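Local coordinates for ABC transporter, substrate binding protein (Aeropyrum pernix, PDB 3EAF) that probably captures a small solute outside the cell and delivers it to an ABC importer, as periplasmic-type substrate-binding proteins do, at residues 225-231 / 249-254; 207-213 / 233-239; 117-121 / 339-343; 298-303 / 329-334. One frame throughout, in Å; residues are numbered along the deposited sequence.

The four contacts fall into two pairs on opposite sides of the centre of the chain, in keeping with the two-lobed build of periplasmic binding proteins. Contacts 1 and 2 lie about 11 Å apart between centres and touch: Asn231 ND2 is 2.8 Å from Asn207 O, and Phe235 packs on Thr230, Val251 and Gly253. Contacts 3 and 4, also about 11 Å apart between centres, touch where Leu299 packs on the Tyr341 hydroxyl and Leu331 on Ile339. Contact 3 holds Asp340 and Tyr341 of the magnesium site; the side chain of Phe329 in contact 4 is about 7 Å from the ion. Contacts 1 and 4 are about 30 Å apart, centre to centre.

Contact 1 of 4, residues 225-231 / 249-254; sequences DAFLLTN and GKVFGI
Lys250 O is a shared acceptor: it takes the backbone N-H of Leu228 at 2.9 Å and a hydrogen from a water that also donates to Ala226 O, so the water bridges the two carbonyls where the ladder begins. From there the ladder continues in the parallel pattern. Leu228 O receives Phe252 N at 2.7 Å, Phe252 O receives Thr230 N, and Thr230 O receives Ile254 N at a longer 3.2 Å. Strands 227-230 and 251-255 with the short helix 239-243 between them make a beta-alpha-beta unit of the seven-stranded sheet, where strand 202-205 flanks the first and antiparallel strand 352-357 the second. Beyond the start of the ladder, Lys250 bends at its third torsion (chi3 -76°) to bring NZ within 2.8 Å of Asp225 OD1, a salt bridge. On the sheet face of Leu229 and Phe252, the edge of the Phe252 ring is directed at the face of Phe227, offset, with the planes at 73°. Leu228 and Val251 lie side by side on the other face, CD2 to CG1 at 4.1 Å. Thr230 OG1 donates to Asn231 O at 2.9 Å, while the Asn231 amide turns to Tyr154, Asn207 and Cys205.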
loop_
_atom_site.group_PDB
_atom_site.type_symbol
_atom_site.label_atom_id
_atom_site.label_comp_id
_atom_site.label_asym_id
_atom_site.label_seq_id
_atom_site.Cartn_x
_atom_site.Cartn_y
_atom_site.Cartn_z
ATOM N N ASP A 225 15.175 -14.074 19.069
ATOM C CA ASP A 225 15.097 -14.924 17.884
ATOM C C ASP A 225 13.661 -15.284 17.520
ATOM O O ASP A 225 13.255 -16.460 17.528
ATOM C CB ASP A 225 15.990 -16.157 18.044
ATOM C CG ASP A 225 17.464 -15.800 18.034
ATOM O OD1 ASP A 225 17.849 -14.880 17.275
ATOM O OD2 ASP A 225 18.241 -16.424 18.783
ATOM N N ALA A 226 12.899 -14.242 17.213
ATOM C CA ALA A 226 11.545 -14.376 16.724
ATOM C C ALA A 226 11.525 -14.055 15.233
ATOM O O ALA A 226 12.431 -13.394 14.719
ATOM C CB ALA A 226 10.630 -13.431 17.476
ATOM N N PHE A 227 10.492 -14.526 14.545
ATOM C CA PHE A 227 10.230 -14.113 13.170
ATOM C C PHE A 227 9.613 -12.712 13.163
ATOM O O PHE A 227 8.774 -12.399 14.005
ATOM C CB PHE A 227 9.262 -15.079 12.487
ATOM C CG PHE A 227 9.852 -16.432 12.178
ATOM C CD1 PHE A 227 11.003 -16.550 11.411
ATOM C CD2 PHE A 227 9.232 -17.590 12.627
ATOM C CE1 PHE A 227 11.540 -17.796 11.112
ATOM C CE2 PHE A 227 9.765 -18.847 12.331
ATOM C CZ PHE A 227 10.925 -18.943 11.571
ATOM N N LEU A 228 10.038 -11.883 12.216
ATOM C CA LEU A 228 9.423 -10.577 11.985
ATOM C C LEU A 228 8.545 -10.602 10.733
ATOM O O LEU A 228 8.983 -11.035 9.664
ATOM C CB LEU A 228 10.490 -9.481 11.875
ATOM C CG LEU A 228 10.092 -8.046 11.489
ATOM C CD1 LEU A 228 9.080 -7.420 12.447
ATOM C CD2 LEU A 228 11.330 -7.173 11.414
ATOM N N LEU A 229 7.300 -10.156 10.883
ATOM C CA LEU A 229 6.421 -9.948 9.736
ATOM C C LEU A 229 6.092 -8.467 9.631
ATOM O O LEU A 229 5.681 -7.851 10.612
ATOM C CB LEU A 229 5.128 -10.762 9.874
ATOM C CG LEU A 229 4.045 -10.577 8.791
ATOM C CD1 LEU A 229 4.404 -11.257 7.454
ATOM C CD2 LEU A 229 2.688 -11.071 9.289
ATOM N N THR A 230 6.260 -7.894 8.442
ATOM C CA THR A 230 5.945 -6.475 8.256
ATOM C C THR A 230 4.797 -6.276 7.294
ATOM O O THR A 230 4.575 -7.077 6.379
ATOM C CB THR A 230 7.145 -5.629 7.735
ATOM O OG1 THR A 230 7.290 -5.801 6.318
ATOM C CG2 THR A 230 8.447 -5.985 8.448
ATOM N N ASN A 231 4.084 -5.177 7.498
ATOM C CA ASN A 231 3.157 -4.676 6.510
ATOM C C ASN A 231 3.887 -4.359 5.206
ATOM O O ASN A 231 5.119 -4.306 5.182
ATOM C CB ASN A 231 2.432 -3.448 7.042
ATOM C CG ASN A 231 3.314 -2.226 7.095
ATOM O OD1 ASN A 231 3.169 -1.340 6.271
ATOM N ND2 ASN A 231 4.226 -2.164 8.078
ATOM N N GLY A 249 16.752 -15.374 7.030
ATOM C CA GLY A 249 15.871 -16.507 7.304
ATOM C C GLY A 249 14.734 -16.223 8.270
ATOM O O GLY A 249 13.913 -17.109 8.526
ATOM N N LYS A 250 14.668 -14.994 8.796
ATOM C CA LYS A 250 13.767 -14.676 9.919
ATOM C C LYS A 250 12.840 -13.473 9.728
ATOM O O LYS A 250 12.229 -13.016 10.695
ATOM C CB LYS A 250 14.569 -14.464 11.217
ATOM C CG LYS A 250 15.396 -15.664 11.662
ATOM C CD LYS A 250 15.939 -15.475 13.067
ATOM C CE LYS A 250 17.111 -14.518 13.120
ATOM N NZ LYS A 250 17.700 -14.523 14.489
ATOM N N VAL A 251 12.749 -12.947 8.508
ATOM C CA VAL A 251 11.882 -11.787 8.236
ATOM C C VAL A 251 11.010 -12.046 7.008
ATOM O O VAL A 251 11.470 -12.613 6.013
ATOM C CB VAL A 251 12.679 -10.466 8.047
ATOM C CG1 VAL A 251 11.727 -9.262 7.962
ATOM C CG2 VAL A 251 13.685 -10.251 9.190
ATOM N N PHE A 252 9.751 -11.633 7.099
ATOM C CA PHE A 252 8.800 -11.800 6.012
ATOM C C PHE A 252 8.091 -10.482 5.727
ATOM O O PHE A 252 7.777 -9.726 6.653
ATOM C CB PHE A 252 7.771 -12.881 6.364
ATOM C CG PHE A 252 8.361 -14.271 6.507
ATOM C CD1 PHE A 252 8.401 -15.139 5.415
ATOM C CD2 PHE A 252 8.872 -14.703 7.730
ATOM C CE1 PHE A 252 8.943 -16.414 5.536
ATOM C CE2 PHE A 252 9.420 -15.978 7.867
ATOM C CZ PHE A 252 9.461 -16.833 6.763
ATOM N N GLY A 253 7.838 -10.214 4.448
ATOM C CA GLY A 253 7.114 -9.024 4.039
ATOM C C GLY A 253 5.844 -9.391 3.311
ATOM O O GLY A 253 5.803 -10.376 2.568
ATOM N N ILE A 254 4.799 -8.605 3.533
ATOM C CA ILE A 254 3.556 -8.763 2.797
ATOM C C ILE A 254 3.616 -7.859 1.570
ATOM O O ILE A 254 4.179 -6.764 1.631
ATOM C CB ILE A 254 2.333 -8.378 3.674
ATOM C CG1 ILE A 254 2.263 -9.255 4.930
ATOM C CG2 ILE A 254 1.024 -8.451 2.878
ATOM C CD1 ILE A 254 1.278 -8.746 5.986
HETATM O O HOH W 1 13.402 -11.487 12.837
#

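Contact 2 of 4, residues 207-213 / 233-239; sequences NTISSCS and WGFDERS
Ile209 is the apolar centre of this contact, where the start of helix 209-222 packs on the loop between strand 227-230 and helix 239-243. With CG1 anti to the backbone N (chi1 -169°), CD1 extends to 3.3 Å from Asp236 OD1 and 3.5 Å from Ser239 OG, while CG2 rests over one face of the Arg238 guanidinium. Cys212 CB packs 3.3 Å from Gly234 O.

Direct polar bonding across the segments is slight: Ile209 N gives a weak bond to Trp233 O, bent to 119°. A water does more, donating to both Ser213 OG and Gly234 O and bonding Ser239 OG as well. Ser213 OG itself donates to Ile209 O at 2.7 Å.

No charged bond crosses between the two segments. Within 233-239, Arg238 holds the Asp236 carboxylate side-on, NE to OD1 at 3.1 Å and NH2 to OD2 at 2.7 Å. OD1 also takes Arg238 N, and Asp236 N reaches Ser239 OG, which makes a capping box at the start of helix 239-243. From outside, Arg289 adds a second salt bridge to OD2.

Two arginines and a backbone N-H thus gather on a buried carboxylate, which probably favours its ionised form even with Ile209 CD1 against it.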
loop_
_atom_site.group_PDB
_atom_site.type_symbol
_atom_site.label_atom_id
_atom_site.label_comp_id
_atom_site.label_asym_id
_atom_site.label_seq_id
_atom_site.Cartn_x
_atom_site.Cartn_y
_atom_site.Cartn_z
ATOM N N ASN A 207 5.017 -0.146 10.783
ATOM C CA ASN A 207 5.645 1.078 10.271
ATOM C C ASN A 207 6.300 0.877 8.891
ATOM O O ASN A 207 6.260 -0.224 8.333
ATOM C CB ASN A 207 6.705 1.593 11.260
ATOM C CG ASN A 207 6.131 1.976 12.617
ATOM O OD1 ASN A 207 4.914 1.999 12.820
ATOM N ND2 ASN A 207 7.019 2.288 13.556
ATOM N N THR A 208 6.909 1.937 8.358
ATOM C CA THR A 208 7.608 1.867 7.072
ATOM C C THR A 208 8.969 1.182 7.218
ATOM O O THR A 208 9.435 0.945 8.337
ATOM C CB THR A 208 7.789 3.265 6.417
ATOM O OG1 THR A 208 8.726 4.038 7.176
ATOM C CG2 THR A 208 6.457 4.012 6.339
ATOM N N ILE A 209 9.602 0.893 6.080
ATOM C CA ILE A 209 10.833 0.100 6.019
ATOM C C ILE A 209 11.972 0.580 6.930
ATOM O O ILE A 209 12.760 -0.236 7.397
ATOM C CB ILE A 209 11.336 -0.076 4.537
ATOM C CG1 ILE A 209 12.456 -1.122 4.455
ATOM C CG2 ILE A 209 11.731 1.277 3.911
ATOM C CD1 ILE A 209 12.798 -1.586 3.040
ATOM N N SER A 210 12.058 1.886 7.180
ATOM C CA SER A 210 13.144 2.446 7.995
ATOM C C SER A 210 13.147 1.896 9.417
ATOM O O SER A 210 14.152 1.365 9.872
ATOM C CB SER A 210 13.083 3.980 8.017
ATOM O OG SER A 210 13.285 4.491 6.711
ATOM N N SER A 211 12.029 2.021 10.117
ATOM C CA SER A 211 11.957 1.504 11.483
ATOM C C SER A 211 11.800 -0.019 11.537
ATOM O O SER A 211 12.346 -0.654 12.437
ATOM C CB SER A 211 10.863 2.208 12.291
ATOM O OG SER A 211 9.600 2.064 11.682
ATOM N N CYS A 212 11.071 -0.602 10.581
ATOM C CA CYS A 212 10.952 -2.068 10.493
ATOM C C CYS A 212 12.317 -2.733 10.395
ATOM O O CYS A 212 12.588 -3.715 11.082
ATOM C CB CYS A 212 10.113 -2.495 9.290
ATOM S SG CYS A 212 8.336 -2.259 9.469
ATOM N N SER A 213 13.169 -2.202 9.525
ATOM C CA SER A 213 14.511 -2.750 9.328
ATOM C C SER A 213 15.418 -2.561 10.549
ATOM O O SER A 213 16.144 -3.481 10.937
ATOM C CB SER A 213 15.150 -2.151 8.082
ATOM O OG SER A 213 14.347 -2.422 6.948
ATOM N N TRP A 233 4.515 -1.710 3.438
ATOM C CA TRP A 233 5.433 -0.565 3.390
ATOM C C TRP A 233 6.692 -0.754 4.245
ATOM O O TRP A 233 7.543 0.134 4.294
ATOM C CB TRP A 233 4.713 0.741 3.770
ATOM C CG TRP A 233 3.527 1.072 2.899
ATOM C CD1 TRP A 233 2.210 0.975 3.242
ATOM C CD2 TRP A 233 3.549 1.543 1.541
ATOM N NE1 TRP A 233 1.410 1.359 2.193
ATOM C CE2 TRP A 233 2.206 1.715 1.136
ATOM C CE3 TRP A 233 4.572 1.853 0.633
ATOM C CZ2 TRP A 233 1.859 2.167 -0.142
ATOM C CZ3 TRP A 233 4.224 2.310 -0.636
ATOM C CH2 TRP A 233 2.879 2.462 -1.010
ATOM N N GLY A 234 6.817 -1.910 4.901
ATOM C CA GLY A 234 7.910 -2.151 5.858
ATOM C C GLY A 234 9.018 -3.058 5.359
ATOM O O GLY A 234 9.996 -3.311 6.072
ATOM N N PHE A 235 8.868 -3.530 4.119
ATOM C CA PHE A 235 9.717 -4.574 3.555
ATOM C C PHE A 235 9.740 -4.435 2.038
ATOM O O PHE A 235 8.685 -4.282 1.413
ATOM C CB PHE A 235 9.150 -5.942 3.929
ATOM C CG PHE A 235 10.076 -7.110 3.642
ATOM C CD1 PHE A 235 10.920 -7.597 4.633
ATOM C CD2 PHE A 235 10.061 -7.750 2.396
ATOM C CE1 PHE A 235 11.758 -8.688 4.387
ATOM C CE2 PHE A 235 10.899 -8.838 2.138
ATOM C CZ PHE A 235 11.746 -9.307 3.143
ATOM N N ASP A 236 10.937 -4.443 1.461
ATOM C CA ASP A 236 11.108 -4.490 -0.001
ATOM C C ASP A 236 12.520 -4.958 -0.354
ATOM O O ASP A 236 13.204 -5.555 0.489
ATOM C CB ASP A 236 10.726 -3.150 -0.699
ATOM C CG ASP A 236 11.582 -1.957 -0.252
ATOM O OD1 ASP A 236 12.829 -2.060 -0.246
ATOM O OD2 ASP A 236 11.001 -0.891 0.077
ATOM N N GLU A 237 12.946 -4.680 -1.588
ATOM C CA GLU A 237 14.234 -5.141 -2.134
ATOM C C GLU A 237 15.452 -4.707 -1.309
ATOM O O GLU A 237 16.499 -5.353 -1.367
ATOM C CB GLU A 237 14.400 -4.672 -3.592
ATOM C CG GLU A 237 13.379 -5.263 -4.579
ATOM C CD GLU A 237 12.101 -4.445 -4.693
ATOM O OE1 GLU A 237 11.869 -3.545 -3.852
ATOM O OE2 GLU A 237 11.323 -4.692 -5.637
ATOM N N ARG A 238 15.301 -3.619 -0.548
ATOM C CA ARG A 238 16.384 -3.069 0.287
ATOM C C ARG A 238 16.545 -3.791 1.623
ATOM O O ARG A 238 17.567 -3.640 2.300
ATOM C CB ARG A 238 16.143 -1.580 0.556
ATOM C CG ARG A 238 16.299 -0.684 -0.662
ATOM C CD ARG A 238 15.724 0.700 -0.397
ATOM N NE ARG A 238 14.270 0.645 -0.202
ATOM C CZ ARG A 238 13.491 1.700 0.049
ATOM N NH1 ARG A 238 14.008 2.919 0.148
ATOM N NH2 ARG A 238 12.186 1.533 0.203
ATOM N N SER A 239 15.539 -4.582 1.995
ATOM C CA SER A 239 15.471 -5.205 3.326
ATOM C C SER A 239 16.666 -6.094 3.702
ATOM O O SER A 239 17.113 -6.042 4.844
ATOM C CB SER A 239 14.144 -5.956 3.518
ATOM O OG SER A 239 13.051 -5.053 3.585
HETATM O O HOH W 2 12.548 -4.510 6.234
#

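Contact 3 of 4, residues 117-121 / 339-343. With MG (magnesium ion), chain C.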
loop_
_atom_site.group_PDB
_atom_site.type_symbol
_atom_site.label_atom_id
_atom_site.label_comp_id
_atom_site.label_asym_id
_atom_site.label_seq_id
_atom_site.Cartn_x
_atom_site.Cartn_y
_atom_site.Cartn_z
ATOM N N ASN A 117 -13.328 6.619 -2.475
ATOM C CA ASN A 117 -12.001 6.080 -2.177
ATOM C C ASN A 117 -11.795 4.651 -2.680
ATOM O O ASN A 117 -12.625 3.766 -2.438
ATOM C CB ASN A 117 -11.698 6.173 -0.679
ATOM C CG ASN A 117 -11.534 7.612 -0.206
ATOM O OD1 ASN A 117 -10.425 8.160 -0.188
ATOM N ND2 ASN A 117 -12.639 8.239 0.151
ATOM N N PHE A 118 -10.684 4.447 -3.389
ATOM C CA PHE A 118 -10.332 3.153 -3.973
ATOM C C PHE A 118 -8.832 2.914 -3.798
ATOM O O PHE A 118 -8.048 3.855 -3.707
ATOM C CB PHE A 118 -10.656 3.117 -5.475
ATOM C CG PHE A 118 -12.113 3.294 -5.806
ATOM C CD1 PHE A 118 -12.937 2.186 -5.998
ATOM C CD2 PHE A 118 -12.658 4.569 -5.967
ATOM C CE1 PHE A 118 -14.287 2.343 -6.317
ATOM C CE2 PHE A 118 -14.007 4.740 -6.292
ATOM C CZ PHE A 118 -14.823 3.626 -6.474
ATOM N N TYR A 119 -8.440 1.648 -3.746
ATOM C CA TYR A 119 -7.028 1.272 -3.857
ATOM C C TYR A 119 -6.963 -0.161 -4.364
ATOM O O TYR A 119 -7.814 -0.970 -4.002
ATOM C CB TYR A 119 -6.260 1.460 -2.533
ATOM C CG TYR A 119 -6.977 0.980 -1.284
ATOM C CD1 TYR A 119 -6.912 -0.361 -0.889
ATOM C CD2 TYR A 119 -7.700 1.868 -0.482
ATOM C CE1 TYR A 119 -7.574 -0.815 0.249
ATOM C CE2 TYR A 119 -8.362 1.421 0.668
ATOM C CZ TYR A 119 -8.293 0.081 1.025
ATOM O OH TYR A 119 -8.933 -0.360 2.163
ATOM N N PRO A 120 -5.963 -0.479 -5.212
ATOM C CA PRO A 120 -5.889 -1.783 -5.879
ATOM C C PRO A 120 -5.237 -2.885 -5.028
ATOM O O PRO A 120 -4.367 -3.619 -5.512
ATOM C CB PRO A 120 -5.032 -1.474 -7.107
ATOM C CG PRO A 120 -4.076 -0.448 -6.617
ATOM C CD PRO A 120 -4.831 0.389 -5.598
ATOM N N ALA A 121 -5.658 -2.993 -3.770
ATOM C CA ALA A 121 -5.089 -3.962 -2.839
ATOM C C ALA A 121 -6.125 -4.269 -1.752
ATOM O O ALA A 121 -7.081 -3.510 -1.583
ATOM C CB ALA A 121 -3.792 -3.411 -2.213
ATOM N N ILE A 339 -9.284 -7.233 -9.504
ATOM C CA ILE A 339 -9.871 -6.142 -8.737
ATOM C C ILE A 339 -11.350 -5.970 -9.057
ATOM O O ILE A 339 -11.731 -5.826 -10.215
ATOM C CB ILE A 339 -9.137 -4.815 -9.047
ATOM C CG1 ILE A 339 -7.703 -4.859 -8.515
ATOM C CG2 ILE A 339 -9.892 -3.623 -8.459
ATOM C CD1 ILE A 339 -6.734 -4.017 -9.330
ATOM N N ASP A 340 -12.171 -5.957 -8.009
ATOM C CA ASP A 340 -13.606 -5.808 -8.146
ATOM C C ASP A 340 -14.151 -5.092 -6.907
ATOM O O ASP A 340 -13.918 -5.535 -5.781
ATOM C CB ASP A 340 -14.243 -7.192 -8.310
ATOM C CG ASP A 340 -15.676 -7.135 -8.810
ATOM O OD1 ASP A 340 -16.209 -6.025 -9.057
ATOM O OD2 ASP A 340 -16.274 -8.226 -8.953
ATOM N N TYR A 341 -14.862 -3.987 -7.129
ATOM C CA TYR A 341 -15.363 -3.139 -6.048
ATOM C C TYR A 341 -16.888 -3.163 -5.920
ATOM O O TYR A 341 -17.608 -3.005 -6.902
ATOM C CB TYR A 341 -14.925 -1.682 -6.246
ATOM C CG TYR A 341 -13.439 -1.454 -6.273
ATOM C CD1 TYR A 341 -12.661 -1.627 -5.125
ATOM C CD2 TYR A 341 -12.806 -1.033 -7.444
ATOM C CE1 TYR A 341 -11.290 -1.393 -5.146
ATOM C CE2 TYR A 341 -11.445 -0.804 -7.474
ATOM C CZ TYR A 341 -10.689 -0.986 -6.330
ATOM O OH TYR A 341 -9.330 -0.757 -6.374
ATOM N N GLU A 342 -17.358 -3.324 -4.689
ATOM C CA GLU A 342 -18.776 -3.286 -4.375
ATOM C C GLU A 342 -19.180 -1.877 -3.935
ATOM O O GLU A 342 -18.485 -1.270 -3.114
ATOM C CB GLU A 342 -19.055 -4.288 -3.247
ATOM C CG GLU A 342 -20.447 -4.232 -2.667
ATOM C CD GLU A 342 -20.689 -5.277 -1.593
ATOM O OE1 GLU A 342 -19.908 -6.251 -1.505
ATOM O OE2 GLU A 342 -21.667 -5.113 -0.833
ATOM N N PRO A 343 -20.310 -1.353 -4.460
ATOM C CA PRO A 343 -20.824 -0.092 -3.918
ATOM C C PRO A 343 -21.050 -0.229 -2.410
ATOM O O PRO A 343 -21.660 -1.197 -1.971
ATOM C CB PRO A 343 -22.153 0.096 -4.659
ATOM C CG PRO A 343 -21.990 -0.677 -5.932
ATOM C CD PRO A 343 -21.160 -1.873 -5.550
HETATM MG MG MG C . -17.749 -4.027 -8.938
HETATM O O HOH W 3 -15.779 -3.031 -9.607
HETATM O O HOH W 4 -18.970 -5.176 -10.803
HETATM O O HOH W 5 -19.046 -5.741 -7.533
#
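The magnesium site lies on one side of segment 339-343, and the contact with the edge strand 117-118 of the N-terminal six-stranded sheet lies on the other. Tyr341 serves both: its carbonyl O binds the ion at 2.3 Å, and its side chain reaches inward to the strand. Asp340 OD1 coordinates the magnesium at 2.5 Å, three waters are ligands too, and Glu325 supplies its backbone O. One of these waters also accepts from Tyr341 N at 2.8 Å, tying the backbone to the metal shell a second time.

Within the protein, Phe118 and Tyr341 form an edge-to-face pair, with ring planes at 73° and centroids 4.9 Å apart. The edge of Phe118 is turned to the tyrosine, and its CD1 stands over the centre of the Tyr341 ring, 3.5 Å from CD2. Tyr341 CG is anti to its carbonyl carbon (chi1 -60°), which sends the ring away from the ion, with one face against Phe118 and the hydroxyl end at the turn round Pro120. Outside the pair, Phe118 is stacked on His346 and borders Leu324 and Glu325 of helix 317-326, so the helix whose end ligates the metal also touches this aromatic cluster.

At the far end of the tyrosine, Pro120 is the centre of an inverse gamma turn, and Val295 and Asn296 of helix 288-304 pack against it. Pro120 CB also meets Ile339 CD1 at 3.8 Å. The Tyr341 hydroxyl gives a weak hydrogen bond to the carbonyl just before that proline: OH to Tyr119 O, 2.8 Å, with the acceptor at the ring's edge and near its plane.

Contact 4 of 4, residues 298-303 / 329-334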
loop_
_atom_site.group_PDB
_atom_site.type_symbol
_atom_site.label_atom_id
_atom_site.label_comp_id
_atom_site.label_asym_id
_atom_site.label_seq_id
_atom_site.Cartn_x
_atom_site.Cartn_y
_atom_site.Cartn_z
ATOM N N TRP A 298 -2.553 3.382 -13.114
ATOM C CA TRP A 298 -3.106 2.438 -14.089
ATOM C C TRP A 298 -4.572 2.132 -13.804
ATOM O O TRP A 298 -5.370 2.004 -14.736
ATOM C CB TRP A 298 -2.311 1.131 -14.105
ATOM C CG TRP A 298 -2.412 0.335 -15.391
ATOM C CD1 TRP A 298 -3.278 0.538 -16.439
ATOM C CD2 TRP A 298 -1.620 -0.804 -15.746
ATOM N NE1 TRP A 298 -3.053 -0.395 -17.429
ATOM C CE2 TRP A 298 -2.048 -1.234 -17.025
ATOM C CE3 TRP A 298 -0.586 -1.508 -15.105
ATOM C CZ2 TRP A 298 -1.481 -2.341 -17.673
ATOM C CZ3 TRP A 298 -0.015 -2.604 -15.762
ATOM C CH2 TRP A 298 -0.462 -2.999 -17.033
ATOM N N LEU A 299 -4.922 1.995 -12.525
ATOM C CA LEU A 299 -6.313 1.777 -12.147
ATOM C C LEU A 299 -7.190 2.927 -12.643
ATOM O O LEU A 299 -8.291 2.700 -13.135
ATOM C CB LEU A 299 -6.460 1.591 -10.625
ATOM C CG LEU A 299 -7.880 1.296 -10.107
ATOM C CD1 LEU A 299 -8.349 -0.106 -10.536
ATOM C CD2 LEU A 299 -7.959 1.457 -8.592
ATOM N N LEU A 300 -6.700 4.158 -12.504
ATOM C CA LEU A 300 -7.386 5.333 -13.040
ATOM C C LEU A 300 -7.553 5.256 -14.568
ATOM O O LEU A 300 -8.637 5.535 -15.096
ATOM C CB LEU A 300 -6.642 6.616 -12.643
ATOM C CG LEU A 300 -7.128 7.937 -13.236
ATOM C CD1 LEU A 300 -8.528 8.280 -12.730
ATOM C CD2 LEU A 300 -6.144 9.056 -12.930
ATOM N N ILE A 301 -6.482 4.886 -15.265
ATOM C CA ILE A 301 -6.503 4.723 -16.725
ATOM C C ILE A 301 -7.597 3.748 -17.154
ATOM O O ILE A 301 -8.358 4.026 -18.086
ATOM C CB ILE A 301 -5.131 4.214 -17.272
ATOM C CG1 ILE A 301 -3.993 5.193 -16.939
ATOM C CG2 ILE A 301 -5.202 3.906 -18.773
ATOM C CD1 ILE A 301 -4.270 6.642 -17.267
ATOM N N LYS A 302 -7.679 2.613 -16.462
ATOM C CA LYS A 302 -8.696 1.602 -16.759
ATOM C C LYS A 302 -10.110 2.152 -16.549
ATOM O O LYS A 302 -11.012 1.857 -17.337
ATOM C CB LYS A 302 -8.446 0.317 -15.954
ATOM C CG LYS A 302 -7.131 -0.400 -16.311
ATOM C CD LYS A 302 -7.317 -1.583 -17.268
ATOM C CE LYS A 302 -6.007 -2.322 -17.465
ATOM N NZ LYS A 302 -6.150 -3.651 -18.107
ATOM N N ALA A 303 -10.292 2.970 -15.510
ATOM C CA ALA A 303 -11.577 3.641 -15.268
ATOM C C ALA A 303 -11.956 4.557 -16.443
ATOM O O ALA A 303 -13.078 4.508 -16.931
ATOM C CB ALA A 303 -11.542 4.432 -13.960
ATOM N N PHE A 329 -11.106 -5.445 -12.830
ATOM C CA PHE A 329 -9.866 -4.946 -13.433
ATOM C C PHE A 329 -8.689 -5.887 -13.241
ATOM O O PHE A 329 -8.526 -6.501 -12.177
ATOM C CB PHE A 329 -9.497 -3.567 -12.864
ATOM C CG PHE A 329 -10.540 -2.509 -13.095
ATOM C CD1 PHE A 329 -10.610 -1.834 -14.310
ATOM C CD2 PHE A 329 -11.449 -2.183 -12.099
ATOM C CE1 PHE A 329 -11.572 -0.856 -14.527
ATOM C CE2 PHE A 329 -12.414 -1.214 -12.310
ATOM C CZ PHE A 329 -12.474 -0.543 -13.517
ATOM N N ASP A 330 -7.863 -5.990 -14.276
ATOM C CA ASP A 330 -6.585 -6.680 -14.165
ATOM C C ASP A 330 -5.482 -5.730 -14.618
ATOM O O ASP A 330 -5.534 -5.172 -15.720
ATOM C CB ASP A 330 -6.565 -7.980 -14.984
ATOM C CG ASP A 330 -5.195 -8.668 -14.970
ATOM O OD1 ASP A 330 -4.556 -8.736 -13.902
ATOM O OD2 ASP A 330 -4.752 -9.142 -16.036
ATOM N N LEU A 331 -4.495 -5.544 -13.754
ATOM C CA LEU A 331 -3.398 -4.631 -14.027
ATOM C C LEU A 331 -2.179 -5.428 -14.470
ATOM O O LEU A 331 -1.165 -5.494 -13.772
ATOM C CB LEU A 331 -3.111 -3.763 -12.792
ATOM C CG LEU A 331 -3.865 -2.435 -12.582
ATOM C CD1 LEU A 331 -5.212 -2.308 -13.321
ATOM C CD2 LEU A 331 -4.052 -2.162 -11.096
ATOM N N GLY A 332 -2.305 -6.053 -15.639
ATOM C CA GLY A 332 -1.226 -6.854 -16.224
ATOM C C GLY A 332 -0.733 -7.979 -15.334
ATOM O O GLY A 332 0.424 -8.388 -15.428
ATOM N N GLY A 333 -1.615 -8.477 -14.468
ATOM C CA GLY A 333 -1.304 -9.597 -13.582
ATOM C C GLY A 333 -0.320 -9.271 -12.473
ATOM O O GLY A 333 0.344 -10.164 -11.951
ATOM N N ILE A 334 -0.225 -7.991 -12.111
ATOM C CA ILE A 334 0.672 -7.556 -11.038
ATOM C C ILE A 334 0.106 -7.882 -9.659
ATOM O O ILE A 334 0.851 -8.279 -8.754
ATOM C CB ILE A 334 0.957 -6.032 -11.106
ATOM C CG1 ILE A 334 1.861 -5.699 -12.303
ATOM C CG2 ILE A 334 1.567 -5.530 -9.788
ATOM C CD1 ILE A 334 2.022 -4.179 -12.550
HETATM O O HOH W 6 -8.638 -4.852 -16.764
HETATM O O HOH W 7 -3.984 -5.352 -18.317
#
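Lys302 and Trp298, one turn apart on helix 288-304, clasp Leu331 at the head of a type I' beta turn running from Leu331 to Ile334. The Trp298 indole, its CG anti to the backbone N (chi1 -157°), turns one face to the Leu331 backbone, with CZ3 3.7 Å from Leu331 O; the outer edge of the ring meets Ile334 CD1. The Lys302 chain passes Leu331 in the opposite direction, and its CB sits 3.5 Å from Phe329 CD1. Leu299 CD1 comes 4.0 Å from Phe329 CD2, the two side chains crossing at about a right angle.

Beyond this apolar layer, the ammonium group ties the helix to the loop. Lys302 NZ donates to Asp330 O at 2.9 Å, nearly in line with the C=O bond, and two waters extend its grip, one accepting also from Asp330 N and the other from Gly332 N.

Further out, Leu324 of helix 317-326 lies against Leu299 and Phe329, and Tyr341 of the magnesium site also packs on Leu299. The loop pairs through its backbone with Ile339 at Phe329 and with Ile258 at Ile334. The bend also contains an Asx motif, in which Gly333 N donates to Asp330 OD1 at 3.0 Å.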